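Local coordinates for ankyrin repeat domain protein (Legionella pneumophila subsp. pneumophila, PDB 6MCA) that is an ankyrin-repeat effector of Legionella with a cysteine protease-like region that probably acts inside host cells by engaging the LARP7 component of the 7SK snRNP complex, at residues His210-Asp213 / Tyr214-Tyr217; Ser378-Asp381 / Glu382-Trp386. All blocks are in the same frame, centred on the assembly; numbering follows the deposited sequence.

Interaction 1: His210-Asp213 / Tyr214-Tyr217; sequences HLRD and YFPY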
loop_
_atom_site.group_PDB
_atom_site.type_symbol
_atom_site.label_atom_id
_atom_site.label_comp_id
_atom_site.label_asym_id
_atom_site.label_seq_id
_atom_site.Cartn_x
_atom_site.Cartn_y
_atom_site.Cartn_z
ATOM N N HIS A 210 -13.443 -11.642 -21.141
ATOM C CA HIS A 210 -13.265 -11.035 -22.455
ATOM C C HIS A 210 -11.937 -10.302 -22.591
ATOM O O HIS A 210 -11.592 -9.884 -23.703
ATOM C CB HIS A 210 -14.420 -10.073 -22.751
ATOM C CG HIS A 210 -14.478 -8.896 -21.830
ATOM N ND1 HIS A 210 -15.108 -8.939 -20.604
ATOM C CD2 HIS A 210 -13.986 -7.639 -21.957
ATOM C CE1 HIS A 210 -15.000 -7.761 -20.015
ATOM N NE2 HIS A 210 -14.324 -6.955 -20.814
ATOM N N LEU A 211 -11.189 -10.137 -21.500
ATOM C CA LEU A 211 -9.873 -9.516 -21.531
ATOM C C LEU A 211 -8.747 -10.545 -21.494
ATOM O O LEU A 211 -7.597 -10.179 -21.226
ATOM C CB LEU A 211 -9.726 -8.537 -20.367
ATOM C CG LEU A 211 -10.774 -7.426 -20.265
ATOM C CD1 LEU A 211 -10.572 -6.615 -18.997
ATOM C CD2 LEU A 211 -10.727 -6.528 -21.489
ATOM N N ARG A 212 -9.056 -11.817 -21.767
ATOM C CA ARG A 212 -8.067 -12.881 -21.600
ATOM C C ARG A 212 -6.803 -12.619 -22.414
ATOM O O ARG A 212 -5.689 -12.867 -21.936
ATOM C CB ARG A 212 -8.682 -14.229 -21.982
ATOM C CG ARG A 212 -9.034 -15.102 -20.788
ATOM C CD ARG A 212 -10.293 -15.918 -21.033
ATOM N NE ARG A 212 -10.285 -16.566 -22.340
ATOM C CZ ARG A 212 -11.191 -17.451 -22.739
ATOM N NH1 ARG A 212 -11.107 -17.993 -23.945
ATOM N NH2 ARG A 212 -12.183 -17.796 -21.928
ATOM N N ASP A 213 -6.954 -12.105 -23.639
ATOM C CA ASP A 213 -5.796 -11.866 -24.496
ATOM C C ASP A 213 -4.817 -10.868 -23.891
ATOM O O ASP A 213 -3.642 -10.863 -24.271
ATOM C CB ASP A 213 -6.252 -11.373 -25.870
ATOM C CG ASP A 213 -6.928 -12.459 -26.684
ATOM O OD1 ASP A 213 -6.651 -13.651 -26.434
ATOM O OD2 ASP A 213 -7.737 -12.119 -27.573
ATOM N N TYR A 214 -5.268 -10.031 -22.962
ATOM C CA TYR A 214 -4.409 -9.049 -22.317
ATOM C C TYR A 214 -3.712 -9.594 -21.076
ATOM O O TYR A 214 -2.888 -8.886 -20.487
ATOM C CB TYR A 214 -5.221 -7.806 -21.937
ATOM C CG TYR A 214 -6.062 -7.239 -23.063
ATOM C CD1 TYR A 214 -5.591 -7.222 -24.371
ATOM C CD2 TYR A 214 -7.323 -6.714 -22.816
ATOM C CE1 TYR A 214 -6.352 -6.701 -25.399
ATOM C CE2 TYR A 214 -8.092 -6.191 -23.838
ATOM C CZ TYR A 214 -7.602 -6.187 -25.128
ATOM O OH TYR A 214 -8.365 -5.669 -26.149
ATOM N N PHE A 215 -4.010 -10.828 -20.672
ATOM C CA PHE A 215 -3.528 -11.367 -19.403
ATOM C C PHE A 215 -2.020 -11.620 -19.367
ATOM O O PHE A 215 -1.394 -11.348 -18.333
ATOM C CB PHE A 215 -4.281 -12.656 -19.058
ATOM C CG PHE A 215 -5.701 -12.431 -18.614
ATOM C CD1 PHE A 215 -6.231 -11.152 -18.548
ATOM C CD2 PHE A 215 -6.506 -13.500 -18.261
ATOM C CE1 PHE A 215 -7.535 -10.943 -18.142
ATOM C CE2 PHE A 215 -7.812 -13.299 -17.853
ATOM C CZ PHE A 215 -8.326 -12.020 -17.794
ATOM N N PRO A 216 -1.394 -12.153 -20.430
ATOM C CA PRO A 216 0.069 -12.350 -20.373
ATOM C C PRO A 216 0.851 -11.096 -20.015
ATOM O O PRO A 216 1.674 -11.128 -19.088
ATOM C CB PRO A 216 0.397 -12.851 -21.785
ATOM C CG PRO A 216 -0.821 -13.575 -22.200
ATOM C CD PRO A 216 -1.968 -12.784 -21.635
ATOM N N TYR A 217 0.612 -9.986 -20.721
ATOM C CA TYR A 217 1.304 -8.737 -20.413
ATOM C C TYR A 217 1.122 -8.358 -18.948
ATOM O O TYR A 217 2.096 -8.066 -18.243
ATOM C CB TYR A 217 0.795 -7.618 -21.325
ATOM C CG TYR A 217 1.369 -7.647 -22.725
ATOM C CD1 TYR A 217 2.239 -8.653 -23.121
ATOM C CD2 TYR A 217 1.040 -6.664 -23.649
ATOM C CE1 TYR A 217 2.766 -8.682 -24.399
ATOM C CE2 TYR A 217 1.562 -6.684 -24.930
ATOM C CZ TYR A 217 2.423 -7.694 -25.299
ATOM O OH TYR A 217 2.944 -7.717 -26.573
HETATM O O HOH W 1 -1.129 -9.439 -23.497
#

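Interaction 2: Ser378-Asp381 / Glu382-Trp386; sequences SLYD and EWVEW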
loop_
_atom_site.group_PDB
_atom_site.type_symbol
_atom_site.label_atom_id
_atom_site.label_comp_id
_atom_site.label_asym_id
_atom_site.label_seq_id
_atom_site.Cartn_x
_atom_site.Cartn_y
_atom_site.Cartn_z
ATOM N N SER A 378 -7.864 2.025 -21.824
ATOM C CA SER A 378 -9.147 1.356 -21.631
ATOM C C SER A 378 -9.038 0.258 -20.578
ATOM O O SER A 378 -9.913 0.125 -19.710
ATOM C CB SER A 378 -9.646 0.786 -22.959
ATOM O OG SER A 378 -10.956 0.264 -22.830
ATOM N N LEU A 379 -7.962 -0.531 -20.636
ATOM C CA LEU A 379 -7.727 -1.568 -19.638
ATOM C C LEU A 379 -7.559 -0.967 -18.250
ATOM O O LEU A 379 -8.063 -1.513 -17.263
ATOM C CB LEU A 379 -6.491 -2.379 -20.024
ATOM C CG LEU A 379 -6.232 -3.700 -19.301
ATOM C CD1 LEU A 379 -7.252 -4.746 -19.719
ATOM C CD2 LEU A 379 -4.817 -4.180 -19.579
ATOM N N TYR A 380 -6.847 0.158 -18.158
ATOM C CA TYR A 380 -6.653 0.822 -16.873
ATOM C C TYR A 380 -7.986 1.259 -16.275
ATOM O O TYR A 380 -8.254 1.032 -15.088
ATOM C CB TYR A 380 -5.710 2.014 -17.055
ATOM C CG TYR A 380 -5.618 2.951 -15.874
ATOM C CD1 TYR A 380 -4.938 2.584 -14.720
ATOM C CD2 TYR A 380 -6.193 4.214 -15.920
ATOM C CE1 TYR A 380 -4.845 3.444 -13.641
ATOM C CE2 TYR A 380 -6.105 5.080 -14.848
ATOM C CZ TYR A 380 -5.431 4.691 -13.712
ATOM O OH TYR A 380 -5.342 5.551 -12.641
ATOM N N ASP A 381 -8.842 1.878 -17.093
ATOM C CA ASP A 381 -10.150 2.314 -16.609
ATOM C C ASP A 381 -11.000 1.126 -16.169
ATOM O O ASP A 381 -11.642 1.160 -15.108
ATOM C CB ASP A 381 -10.872 3.115 -17.693
ATOM C CG ASP A 381 -10.253 4.480 -17.916
ATOM O OD1 ASP A 381 -9.666 5.034 -16.962
ATOM O OD2 ASP A 381 -10.359 5.001 -19.047
ATOM N N GLU A 382 -11.024 0.065 -16.983
ATOM C CA GLU A 382 -11.801 -1.119 -16.631
ATOM C C GLU A 382 -11.318 -1.724 -15.318
ATOM O O GLU A 382 -12.130 -2.071 -14.449
ATOM C CB GLU A 382 -11.727 -2.148 -17.760
ATOM C CG GLU A 382 -12.779 -3.241 -17.677
ATOM C CD GLU A 382 -13.240 -3.713 -19.044
ATOM O OE1 GLU A 382 -12.677 -3.250 -20.058
ATOM O OE2 GLU A 382 -14.168 -4.547 -19.102
ATOM N N TRP A 383 -9.998 -1.838 -15.148
ATOM C CA TRP A 383 -9.438 -2.397 -13.922
ATOM C C TRP A 383 -9.788 -1.542 -12.711
ATOM O O TRP A 383 -10.169 -2.071 -11.659
ATOM C CB TRP A 383 -7.921 -2.537 -14.069
ATOM C CG TRP A 383 -7.183 -2.792 -12.787
ATOM C CD1 TRP A 383 -7.424 -3.787 -11.882
ATOM C CD2 TRP A 383 -6.072 -2.045 -12.272
ATOM N NE1 TRP A 383 -6.536 -3.702 -10.837
ATOM C CE2 TRP A 383 -5.695 -2.642 -11.052
ATOM C CE3 TRP A 383 -5.362 -0.928 -12.724
ATOM C CZ2 TRP A 383 -4.640 -2.160 -10.279
ATOM C CZ3 TRP A 383 -4.314 -0.451 -11.955
ATOM C CH2 TRP A 383 -3.964 -1.066 -10.747
ATOM N N VAL A 384 -9.678 -0.218 -12.841
ATOM C CA VAL A 384 -9.944 0.657 -11.701
ATOM C C VAL A 384 -11.411 0.582 -11.290
ATOM O O VAL A 384 -11.730 0.476 -10.096
ATOM C CB VAL A 384 -9.511 2.099 -12.024
ATOM C CG1 VAL A 384 -10.066 3.069 -10.993
ATOM C CG2 VAL A 384 -7.992 2.191 -12.077
ATOM N N GLU A 385 -12.329 0.630 -12.262
ATOM C CA GLU A 385 -13.747 0.554 -11.917
ATOM C C GLU A 385 -14.102 -0.810 -11.332
ATOM O O GLU A 385 -14.873 -0.899 -10.361
ATOM C CB GLU A 385 -14.604 0.861 -13.145
ATOM C CG GLU A 385 -14.559 2.319 -13.586
ATOM C CD GLU A 385 -14.966 3.283 -12.485
ATOM O OE1 GLU A 385 -14.119 4.098 -12.062
ATOM O OE2 GLU A 385 -16.133 3.228 -12.042
ATOM N N TRP A 386 -13.542 -1.883 -11.902
ATOM C CA TRP A 386 -13.773 -3.215 -11.358
ATOM C C TRP A 386 -13.287 -3.311 -9.918
ATOM O O TRP A 386 -13.949 -3.924 -9.076
ATOM C CB TRP A 386 -13.080 -4.265 -12.228
ATOM C CG TRP A 386 -13.201 -5.659 -11.692
ATOM C CD1 TRP A 386 -14.143 -6.587 -12.027
ATOM C CD2 TRP A 386 -12.352 -6.283 -10.718
ATOM N NE1 TRP A 386 -13.935 -7.749 -11.325
ATOM C CE2 TRP A 386 -12.842 -7.587 -10.514
ATOM C CE3 TRP A 386 -11.228 -5.863 -10.000
ATOM C CZ2 TRP A 386 -12.245 -8.476 -9.622
ATOM C CZ3 TRP A 386 -10.639 -6.746 -9.116
ATOM C CH2 TRP A 386 -11.147 -8.037 -8.934
#

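Interaction 1: His210-Asp213 / Tyr214-Tyr217
Phe215 lies flat beneath the backbone of Arg212, with Leu211 CB beside the same ring, in a 3-10 turn that leads into helix 215-233. Two i to i+3 backbone hydrogen bonds define the turn: Tyr214 N donates to Leu211 O and Phe215 N to Arg212 O, each at 2.9 Å.

The phenyl ring turns back under this turn because Phe215 CG sits beside its own nitrogen (chi1 -73°), which sends the ring toward the preceding residues. Arg212 CA then stands over the middle of one face, 3.6 Å from the ring centroid and only 6° off the normal, a nearly vertical CH-pi contact. The aliphatic start of the arginine continues along the ring, CG reaching Phe215 CE2 at 3.7 Å, before the chain bends away and leaves its guanidinium plane 62° from that of the ring. Ile203 and Thr208 also touch the phenyl group.

Leu211 divides its contacts between two aromatic residues. Its CB lies 3.9 Å from Phe215 CE1 and as far from Tyr214 CD2, whereas CD2 meets the Tyr214 ring at its edge, close to the ring plane, 3.5 Å from CE2. Leu211 and Tyr214 also both pack on Leu379 of helix 373-399, so the turn puts an apolar side against that helix while Arg212 and Asp213 remain exposed. Farther along, a water joins the turn to the first turn of the helix: it donates to Asp213 O at 3.0 Å and accepts a weak bond from Tyr217 N, resting above one face of the Tyr217 ring, offset toward its rim.

Interaction 2: Ser378-Asp381 / Glu382-Trp386
Tyr380 lays its ring beside Val384 and Trp383, one helical turn further along helix 373-399. From CB the tyrosine chain runs with CG anti to the backbone nitrogen (chi1 169°); although CB itself points away from residues 382-386, this torsion swings the ring forward along the helix, toward Trp383 and Val384. CD1 is the first ring atom to meet them. It lies 4.1 Å from Trp383 CE3, at the edge of the indole and near its plane. CE1 comes next, 3.7 Å from Val384 CG2, and CZ lies a little farther from the same methyl.

That methyl sits over one face of the phenol, offset toward the rim, 4.0 Å from the centroid and 22° off the normal, which makes a CH-pi contact. Val384 CG2 is directed there by lying beside its own backbone nitrogen. At the tip, Tyr380 OH is hydrogen-bonded to Arg282 and to a glycerol probably left from crystallisation.

Beneath the side chains the alpha-helical ladder is regular. Val384 N donates to Tyr380 O at 2.9 Å, and Glu385 N to Asp381 O with an N-H...O angle of 171°. The buried indole uses its NE1 on Ser198 of helix 188-202, and Arg162 makes a cation-pi contact with it. Tyr380 thus combines apolar contacts along its ring with a polar tip: the ring is packed by Val384 and Trp383, with Pro357 and Gln353 also touching the side chain, and the hydroxyl bonds help to hold it, the arginine probably polarising the oxygen.

Overall arrangement
Both contacts are local, and interaction 1 packs its turn on the flank of helix 373-399, the helix that carries interaction 2. Interaction 1 is a surface turn opening helix 215-233, with Leu211 its buried residue; interaction 2 is partly buried in the N-terminal half of helix 373-399, with Leu379 and Trp383 buried. Their centres are about 13 Å apart. They touch through Leu211 CD1 and Glu382 CD at 3.9 Å and through a probable hydrogen bond between His210 NE2 and Glu382 OE2 at 3.0 Å. Two i to i+3 bonds wind residues 211-215, against four i to i+4 bonds in 378-385. Each has a CH-pi contact, supplied by a backbone carbon in the first and a valine methyl in the second.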